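Local atomic coordinates of CRISPR-associated endoribonuclease Cas6 1 (Methanocaldococcus jannaschii DSM 2661, PDB entry 5YI6), a protein that probably cleaves CRISPR repeat transcripts as an RNA-binding endoribonuclease, releasing the crRNAs used in adaptive immunity against viruses and plasmids. Residues A[163-166]-A[167-171]. Sequence-based numbering, arbitrary orientation.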
loop_
_atom_site.group_PDB
_atom_site.type_symbol
_atom_site.label_atom_id
_atom_site.label_comp_id
_atom_site.label_asym_id
_atom_site.label_seq_id
_atom_site.Cartn_x
_atom_site.Cartn_y
_atom_site.Cartn_z
ATOM N N LYS A 163 -10.691 11.972 -4.643
ATOM C CA LYS A 163 -10.280 12.457 -5.964
ATOM C C LYS A 163 -9.214 13.552 -5.858
ATOM O O LYS A 163 -8.216 13.539 -6.582
ATOM C CB LYS A 163 -11.496 12.976 -6.733
ATOM C CG LYS A 163 -12.466 11.839 -7.165
ATOM C CD LYS A 163 -13.723 12.396 -7.808
ATOM C CE LYS A 163 -13.382 13.383 -8.900
ATOM N NZ LYS A 163 -14.619 13.773 -9.611
ATOM N N ASN A 164 -9.435 14.528 -4.987
ATOM C CA ASN A 164 -8.519 15.655 -4.904
ATOM C C ASN A 164 -7.184 15.236 -4.327
ATOM O O ASN A 164 -6.143 15.763 -4.734
ATOM C CB ASN A 164 -9.133 16.779 -4.087
ATOM C CG ASN A 164 -10.250 17.466 -4.840
ATOM O OD1 ASN A 164 -10.197 17.539 -6.073
ATOM N ND2 ASN A 164 -11.245 17.988 -4.124
ATOM N N ASN A 165 -7.184 14.280 -3.406
ATOM C CA ASN A 165 -5.914 13.743 -2.961
ATOM C C ASN A 165 -5.134 13.177 -4.147
ATOM O O ASN A 165 -3.935 13.453 -4.299
ATOM C CB ASN A 165 -6.141 12.650 -1.910
ATOM C CG ASN A 165 -4.877 11.848 -1.659
ATOM O OD1 ASN A 165 -4.578 10.887 -2.381
ATOM N ND2 ASN A 165 -4.115 12.267 -0.670
ATOM N N LEU A 166 -5.809 12.385 -5.009
ATOM C CA LEU A 166 -5.075 11.772 -6.118
ATOM C C LEU A 166 -4.549 12.828 -7.081
ATOM O O LEU A 166 -3.413 12.738 -7.549
ATOM C CB LEU A 166 -5.954 10.771 -6.885
ATOM C CG LEU A 166 -5.147 9.815 -7.796
ATOM C CD1 LEU A 166 -4.227 8.956 -6.933
ATOM C CD2 LEU A 166 -6.046 8.949 -8.674
ATOM N N LYS A 167 -5.369 13.841 -7.388
ATOM C CA LYS A 167 -4.934 14.881 -8.320
ATOM C C LYS A 167 -3.766 15.687 -7.740
ATOM O O LYS A 167 -2.792 15.993 -8.453
ATOM C CB LYS A 167 -6.120 15.790 -8.651
ATOM C CG LYS A 167 -7.248 15.048 -9.415
ATOM C CD LYS A 167 -8.488 15.940 -9.580
ATOM C CE LYS A 167 -9.560 15.286 -10.459
ATOM N NZ LYS A 167 -10.851 16.058 -10.496
ATOM N N LYS A 168 -3.827 16.010 -6.444
ATOM C CA LYS A 168 -2.712 16.743 -5.840
ATOM C C LYS A 168 -1.432 15.913 -5.824
ATOM O O LYS A 168 -0.341 16.442 -6.063
ATOM C CB LYS A 168 -3.086 17.169 -4.427
ATOM C CG LYS A 168 -4.156 18.260 -4.387
ATOM C CD LYS A 168 -4.535 18.591 -2.947
ATOM C CE LYS A 168 -5.810 19.422 -2.872
ATOM N NZ LYS A 168 -6.492 19.254 -1.550
ATOM N N LYS A 169 -1.541 14.617 -5.510
ATOM C CA LYS A 169 -0.377 13.731 -5.534
ATOM C C LYS A 169 0.191 13.613 -6.927
ATOM O O LYS A 169 1.412 13.574 -7.100
ATOM C CB LYS A 169 -0.732 12.306 -5.017
ATOM C CG LYS A 169 -0.901 12.191 -3.542
ATOM C CD LYS A 169 -0.900 10.667 -3.108
ATOM C CE LYS A 169 -1.810 9.824 -4.018
ATOM N NZ LYS A 169 -2.471 8.715 -3.202
ATOM N N TYR A 170 -0.687 13.536 -7.943
ATOM C CA TYR A 170 -0.231 13.507 -9.325
ATOM C C TYR A 170 0.643 14.736 -9.621
ATOM O O TYR A 170 1.737 14.612 -10.183
ATOM C CB TYR A 170 -1.431 13.468 -10.282
ATOM C CG TYR A 170 -1.049 13.387 -11.721
ATOM C CD1 TYR A 170 -1.067 12.172 -12.395
ATOM C CD2 TYR A 170 -0.659 14.536 -12.430
ATOM C CE1 TYR A 170 -0.712 12.088 -13.718
ATOM C CE2 TYR A 170 -0.296 14.458 -13.741
ATOM C CZ TYR A 170 -0.324 13.232 -14.387
ATOM O OH TYR A 170 0.046 13.139 -15.707
ATOM N N GLU A 171 0.153 15.923 -9.260
ATOM C CA GLU A 171 0.937 17.129 -9.523
ATOM C C GLU A 171 2.219 17.140 -8.703
ATOM O O GLU A 171 3.255 17.620 -9.181
ATOM C CB GLU A 171 0.113 18.401 -9.244
ATOM C CG GLU A 171 -1.097 18.470 -10.141
ATOM C CD GLU A 171 -1.802 19.819 -10.119
ATOM O OE1 GLU A 171 -1.545 20.643 -9.202
ATOM O OE2 GLU A 171 -2.629 20.023 -11.029
HETATM O O HOH W 1 -11.857 16.435 -7.901
#
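Asn165 and Lys169, one helical turn apart, are joined twice. Lys169 N donates to Asn165 O at 2.9 Å, and Lys169 NZ reaches Asn165 OD1 at 3.1 Å, lying in the plane of the amide carbonyl. Bends at chi3 (-46°) and chi4 curl the lysine chain back toward this oxygen. The ammonium also bonds Asn230 OD1 and the carbonyl oxygens of Gly225 and Gly227, so four oxygens surround the ammonium and must share its three hydrogens. Lys169 CE packs 3.9 Å from Leu166 CD1. Lys167 N, Lys168 N and Tyr170 N complete the regular i to i+4 bonding with the carbonyls of Lys163, Asn164 and Leu166. One water bridges Asn164 OD1 (2.7 Å) and Lys167 NZ (2.8 Å), donating to the first and accepting from the second. Lys163 and Lys167 run side by side, their NZ atoms 4.5 Å apart. Glu183 forms a salt bridge with Lys163 and probably eases this like-charge pair. Asn181 OD1 accepts a bond from Lys167 NZ and a weak one from Lys163 NZ. All of this lies on helix 158-174 of the C-terminal Cas6 region. Leu166 touches Phe182 of strand 182-195, and Leu217 and Phe220 of helix 215-224, while Tyr170 meets Phe220 edge-to-face.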